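Local atomic coordinates of cytochrome P450 (Bacillus megaterium, PDB entry 5L92), a protein that binds heme and corticosterone and, as a cytochrome P450 monooxygenase, probably hydroxylates steroids using molecular oxygen. Residues Q124-E127 with H128-D131; V144-I147 with A148-G152; D299-A303 with G304-K308. All blocks are in the same frame, centred on the assembly; numbering follows the deposited sequence.

Interaction 1 (Q124-E127 with H128-D131)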
# COMPACT_ATOMS: atom_id res chain seq x y z
N GLN A 124 -11.80 -10.79 -19.75
CA GLN A 124 -12.12 -11.79 -20.77
C GLN A 124 -11.82 -13.19 -20.27
O GLN A 124 -12.57 -14.14 -20.56
CB GLN A 124 -11.34 -11.50 -22.06
CG GLN A 124 -11.80 -12.33 -23.26
CD GLN A 124 -13.31 -12.24 -23.55
OE1 GLN A 124 -13.83 -11.19 -23.91
NE2 GLN A 124 -14.01 -13.37 -23.38
N GLU A 125 -10.73 -13.35 -19.53
CA GLU A 125 -10.34 -14.66 -19.04
C GLU A 125 -11.38 -15.27 -18.09
O GLU A 125 -11.46 -16.49 -17.99
CB GLU A 125 -8.96 -14.55 -18.39
CG GLU A 125 -7.88 -14.30 -19.44
CD GLU A 125 -6.50 -14.20 -18.86
OE1 GLU A 125 -6.37 -14.40 -17.64
OE2 GLU A 125 -5.54 -13.94 -19.64
N VAL A 126 -12.19 -14.46 -17.42
CA VAL A 126 -13.19 -15.01 -16.52
C VAL A 126 -14.61 -14.71 -17.00
O VAL A 126 -15.57 -14.90 -16.24
CB VAL A 126 -12.96 -14.54 -15.07
CG1 VAL A 126 -11.65 -15.14 -14.51
CG2 VAL A 126 -12.92 -13.04 -14.97
N GLU A 127 -14.76 -14.28 -18.26
CA GLU A 127 -16.08 -14.05 -18.86
C GLU A 127 -16.99 -15.26 -18.67
O GLU A 127 -18.20 -15.10 -18.52
CB GLU A 127 -15.90 -13.71 -20.36
CG GLU A 127 -17.16 -13.35 -21.15
CD GLU A 127 -17.76 -12.00 -20.77
OE1 GLU A 127 -17.01 -11.15 -20.24
OE2 GLU A 127 -18.98 -11.79 -21.01
N HIS A 128 -16.42 -16.47 -18.64
CA HIS A 128 -17.23 -17.69 -18.51
C HIS A 128 -17.72 -17.97 -17.08
O HIS A 128 -18.65 -18.77 -16.92
CB HIS A 128 -16.45 -18.90 -19.03
CG HIS A 128 -15.28 -19.30 -18.17
ND1 HIS A 128 -14.08 -18.63 -18.18
CD2 HIS A 128 -15.13 -20.33 -17.30
CE1 HIS A 128 -13.23 -19.21 -17.34
NE2 HIS A 128 -13.84 -20.25 -16.80
N LEU A 129 -17.13 -17.36 -16.05
CA LEU A 129 -17.58 -17.61 -14.68
C LEU A 129 -18.72 -16.67 -14.30
O LEU A 129 -18.70 -15.48 -14.61
CB LEU A 129 -16.41 -17.45 -13.70
CG LEU A 129 -15.15 -18.30 -13.97
CD1 LEU A 129 -14.01 -17.93 -13.01
CD2 LEU A 129 -15.41 -19.80 -13.89
N GLU A 130 -19.74 -17.22 -13.65
CA GLU A 130 -20.81 -16.39 -13.11
C GLU A 130 -20.36 -15.72 -11.81
O GLU A 130 -20.78 -14.61 -11.51
CB GLU A 130 -22.06 -17.25 -12.91
CG GLU A 130 -23.34 -16.50 -12.40
CD GLU A 130 -23.89 -15.45 -13.41
OE1 GLU A 130 -23.47 -15.46 -14.60
OE2 GLU A 130 -24.76 -14.61 -13.02
N ASP A 131 -19.49 -16.39 -11.06
CA ASP A 131 -18.98 -15.92 -9.77
C ASP A 131 -17.47 -15.83 -9.87
O ASP A 131 -16.81 -16.79 -10.28
CB ASP A 131 -19.38 -16.89 -8.64
CG ASP A 131 -20.88 -16.90 -8.36
OD1 ASP A 131 -21.55 -15.86 -8.57
OD2 ASP A 131 -21.40 -17.95 -7.91
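With chi1 at 70°, H128 places its CG between its own backbone N and carbonyl carbon, and the imidazole folds back over the turn toward E125 and V126. Its CE1 lies 3.3 Å from E125 O, which meets the ring at the edge and in its plane. L129 keeps its CG anti to the carbonyl carbon (chi1 -55°), and CD1 lies against V126: the two side chains pass each other at a slant, with V126 CG1 4.0 Å from L129 CD1. L129 CG also lies above one face of the H128 ring, offset toward its rim. The backbone from V126 to L129 forms a type I beta turn, closed by L129 N to V126 O at 2.9 Å, the N-H reaching the oxygen from well above the carbonyl plane. K402 NZ bonds to that same oxygen and to L129 O, tying both ends of the turn to the C-terminal tail. This surface turn leads from helix 112-125 into strand 131-133, where D131 makes a salt bridge with R401 on the adjacent strand 399-401; V126 and L129 both rest against H137 of helix 134-139.

Interaction 2 (V144-I147 with A148-G152)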
# COMPACT_ATOMS: atom_id res chain seq x y z
N VAL A 144 0.41 -6.21 -10.61
CA VAL A 144 1.72 -6.86 -10.70
C VAL A 144 2.17 -6.92 -12.16
O VAL A 144 3.37 -6.88 -12.45
CB VAL A 144 1.68 -8.26 -10.05
CG1 VAL A 144 0.75 -9.19 -10.81
CG2 VAL A 144 3.12 -8.86 -9.96
N MET A 145 1.22 -7.04 -13.07
CA MET A 145 1.53 -7.03 -14.50
C MET A 145 2.04 -5.68 -14.93
O MET A 145 2.97 -5.58 -15.73
CB MET A 145 0.29 -7.41 -15.32
CG MET A 145 -0.12 -8.85 -15.21
SD MET A 145 -1.83 -9.10 -15.76
CE MET A 145 -1.82 -10.79 -16.26
N VAL A 146 1.45 -4.61 -14.40
CA VAL A 146 1.99 -3.28 -14.63
C VAL A 146 3.40 -3.16 -14.05
O VAL A 146 4.33 -2.73 -14.73
CB VAL A 146 1.06 -2.20 -14.05
CG1 VAL A 146 1.71 -0.85 -14.16
CG2 VAL A 146 -0.27 -2.17 -14.78
N ILE A 147 3.57 -3.56 -12.78
CA ILE A 147 4.87 -3.36 -12.13
C ILE A 147 5.95 -4.23 -12.76
O ILE A 147 7.11 -3.83 -12.81
CB ILE A 147 4.77 -3.62 -10.60
CG1 ILE A 147 5.86 -2.85 -9.86
CG2 ILE A 147 4.96 -5.12 -10.27
CD1 ILE A 147 5.71 -1.34 -9.90
N ALA A 148 5.60 -5.43 -13.22
CA ALA A 148 6.58 -6.26 -13.92
C ALA A 148 7.00 -5.63 -15.24
O ALA A 148 8.18 -5.71 -15.63
CB ALA A 148 6.00 -7.65 -14.15
N ASP A 149 6.08 -4.94 -15.94
CA ASP A 149 6.47 -4.20 -17.14
C ASP A 149 7.35 -3.00 -16.80
O ASP A 149 8.30 -2.70 -17.52
CB ASP A 149 5.24 -3.73 -17.90
CG ASP A 149 4.63 -4.82 -18.75
OD1 ASP A 149 5.21 -5.93 -18.82
OD2 ASP A 149 3.58 -4.57 -19.36
N ILE A 150 7.05 -2.31 -15.70
CA ILE A 150 7.83 -1.14 -15.30
C ILE A 150 9.25 -1.54 -14.90
O ILE A 150 10.22 -0.84 -15.22
CB ILE A 150 7.14 -0.40 -14.14
CG1 ILE A 150 5.90 0.35 -14.63
CG2 ILE A 150 8.09 0.61 -13.46
CD1 ILE A 150 5.04 0.87 -13.49
N LEU A 151 9.40 -2.63 -14.12
CA LEU A 151 10.73 -3.11 -13.74
C LEU A 151 11.47 -3.77 -14.91
O LEU A 151 12.70 -3.73 -14.96
CB LEU A 151 10.62 -4.08 -12.56
CG LEU A 151 10.03 -3.42 -11.32
CD1 LEU A 151 9.57 -4.43 -10.26
CD2 LEU A 151 11.06 -2.48 -10.74
N GLY A 152 10.74 -4.36 -15.84
CA GLY A 152 11.34 -5.10 -16.92
C GLY A 152 11.65 -6.53 -16.55
O GLY A 152 12.63 -7.10 -17.05
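V146 and I150 lie side by side and point the same way, one helical turn apart, with V146 CG1 3.8 Å from I150 CD1. I147 and L151 repeat the pattern on the next ridge, where I147 CG1 comes within 4.1 Å of L151 CD1. I150 CD1 also sits 4.3 Å from I147 CD1, so the methyl groups of the two ridges meet.

The isoleucine torsions contribute to this. I147 carries CG1 anti to its backbone N (chi1 -155°), running on toward L151, while I150 has CG1 anti to the carbonyl carbon (chi1 -73°), which turns it back over V146 O. Behind the side chains run four successive i to i+4 bonds from A148, D149, I150 and L151. The first, A148 N to V144 O, is 2.8 Å; I150 N lies in the carbonyl plane of V146 at 2.9 Å, whereas D149 N approaches M145 O from above the plane at 3.2 Å. The helix ends in a Schellman motif with G152, at positive phi, as its C-prime residue: V153 N returns to A148 O and G152 N to D149 O, and G152 N also hydrogen-bonds to A148 O at 2.9 Å.

Further out, V146 and I150 pack on L357 of helix 355-372, and I147 and L151 on L239 of helix 229-245. The side chain of I147 also comes to about 4 Å from the bound heme, and to about 9 Å from corticosterone. D149 is exposed; its carboxylate lies beside M145 O, and its side chain touches W111.

Chemically, the contacts among V146, I147, I150 and L151 are all aliphatic, backed by the four i to i+4 bonds. The result is a nonpolar wall, consistent with I147 presenting hydrocarbon rather than a charge or hydrogen bond to the heme.

Interaction 3 (D299-A303 with G304-K308)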
# COMPACT_ATOMS: atom_id res chain seq x y z
N ASP A 299 14.65 13.48 21.84
CA ASP A 299 13.51 13.74 22.73
C ASP A 299 12.56 14.78 22.14
O ASP A 299 12.99 15.82 21.63
CB ASP A 299 14.00 14.24 24.10
CG ASP A 299 14.64 13.13 24.98
OD1 ASP A 299 14.90 12.00 24.50
OD2 ASP A 299 14.91 13.41 26.17
N VAL A 300 11.26 14.52 22.25
CA VAL A 300 10.27 15.42 21.70
C VAL A 300 8.99 15.27 22.48
O VAL A 300 8.64 14.18 22.93
CB VAL A 300 10.03 15.16 20.19
CG1 VAL A 300 9.53 13.72 19.94
CG2 VAL A 300 9.05 16.20 19.65
N THR A 301 8.26 16.38 22.61
CA THR A 301 6.93 16.39 23.18
C THR A 301 5.94 16.38 22.02
O THR A 301 6.11 17.12 21.05
CB THR A 301 6.76 17.59 24.09
OG1 THR A 301 7.74 17.51 25.14
CG2 THR A 301 5.33 17.64 24.72
N LEU A 302 4.95 15.49 22.10
CA LEU A 302 3.94 15.33 21.05
C LEU A 302 2.61 15.27 21.76
O LEU A 302 2.40 14.35 22.56
CB LEU A 302 4.17 14.06 20.21
CG LEU A 302 3.15 13.83 19.07
CD1 LEU A 302 3.37 14.85 17.95
CD2 LEU A 302 3.18 12.41 18.49
N ALA A 303 1.75 16.27 21.55
CA ALA A 303 0.48 16.38 22.29
C ALA A 303 0.68 16.22 23.80
O ALA A 303 -0.08 15.54 24.50
CB ALA A 303 -0.53 15.36 21.76
N GLY A 304 1.73 16.85 24.32
CA GLY A 304 1.93 16.87 25.76
C GLY A 304 2.55 15.63 26.36
O GLY A 304 2.72 15.56 27.58
N LYS A 305 2.90 14.65 25.53
CA LYS A 305 3.59 13.45 25.95
C LYS A 305 5.06 13.56 25.59
O LYS A 305 5.42 14.20 24.60
CB LYS A 305 2.98 12.22 25.29
CG LYS A 305 1.54 11.91 25.74
CD LYS A 305 1.54 11.29 27.14
CE LYS A 305 0.12 11.07 27.64
NZ LYS A 305 -0.42 9.78 27.15
N LYS A 306 5.91 12.92 26.36
CA LYS A 306 7.36 13.12 26.25
C LYS A 306 7.97 11.85 25.65
O LYS A 306 8.24 10.89 26.36
CB LYS A 306 7.95 13.47 27.61
CG LYS A 306 7.40 14.78 28.15
CD LYS A 306 7.84 15.04 29.57
CE LYS A 306 9.31 15.45 29.61
NZ LYS A 306 9.92 15.30 30.97
N LEU A 307 8.20 11.88 24.35
CA LEU A 307 8.77 10.74 23.66
C LEU A 307 10.29 10.81 23.79
O LEU A 307 10.86 11.90 23.76
CB LEU A 307 8.31 10.74 22.20
CG LEU A 307 6.84 10.35 21.94
CD1 LEU A 307 5.81 11.18 22.66
CD2 LEU A 307 6.52 10.45 20.49
N LYS A 308 10.93 9.67 24.00
CA LYS A 308 12.37 9.62 24.23
C LYS A 308 13.09 9.10 23.00
O LYS A 308 12.58 8.23 22.27
CB LYS A 308 12.74 8.71 25.41
CG LYS A 308 11.99 9.01 26.67
CD LYS A 308 12.21 10.44 27.13
CE LYS A 308 11.66 10.64 28.51
NZ LYS A 308 12.41 9.74 29.45
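L307 N to V300 O is the shortest sound bond here, 2.7 Å, with the N-H arriving nearly along the C=O axis. V300 N answers to L307 O at 3.1 Å, so this antiparallel pair is hydrogen-bonded in both directions. L302 and K305 form a second such pair: L302 N reaches K305 O in the carbonyl plane at 2.9 Å, but K305 N meets L302 O from well above the plane. Between them T301 and K306 make a non-hydrogen-bonded pair, and T301 CA leans a C-H onto K305 O at 3.0 Å.

On the face shared by V300, L302, K305 and L307, V300 CG1 touches L307 CB at 3.9 Å. L307 CD1 continues under the hairpin to L302 CB, 4.1 Å away. V300 and L307 then press on F65, while L302 reaches V38, V49 and helix 52-60. T301 and K306 occupy the other face; with T301 OG1 at chi1 -59°, CG2 stands anti to the backbone N and lies 3.6 Å from G304 CA, over the turn.

K305, its chain bent at chi2, sends NZ to V38 O. At the open end D299 OD1 bonds to A309 N, while D299 OD2 and K308 NZ are 5.5 Å apart, not a salt bridge. L302 to K305 form a type I' turn, with A303 and G304 both at positive phi: a beta hairpin with a two-residue type I' loop, packed at the surface beside the strands of the larger beta sheet.

How the interactions relate
Following the chain from the N terminus, the three contacts come in series: none nests in or crosses another, and each is local. Interaction 1 closes the turn between helix 112-125 and strand 131-133, close to the C-terminal tail. After helix 134-139, interaction 2 spans most of helix 141-151, through to its C-terminal end, beside the heme and against helices 229-245 and 355-372. Its nearest atoms are about 6 Å from those of interaction 1, without touching; helix 112-125, which leads into interaction 1, also packs on M145 and V146. Much later, interaction 3 closes the hairpin of strands 300-302 and 305-307, across the chain's centre from both, beside the five-stranded sheet.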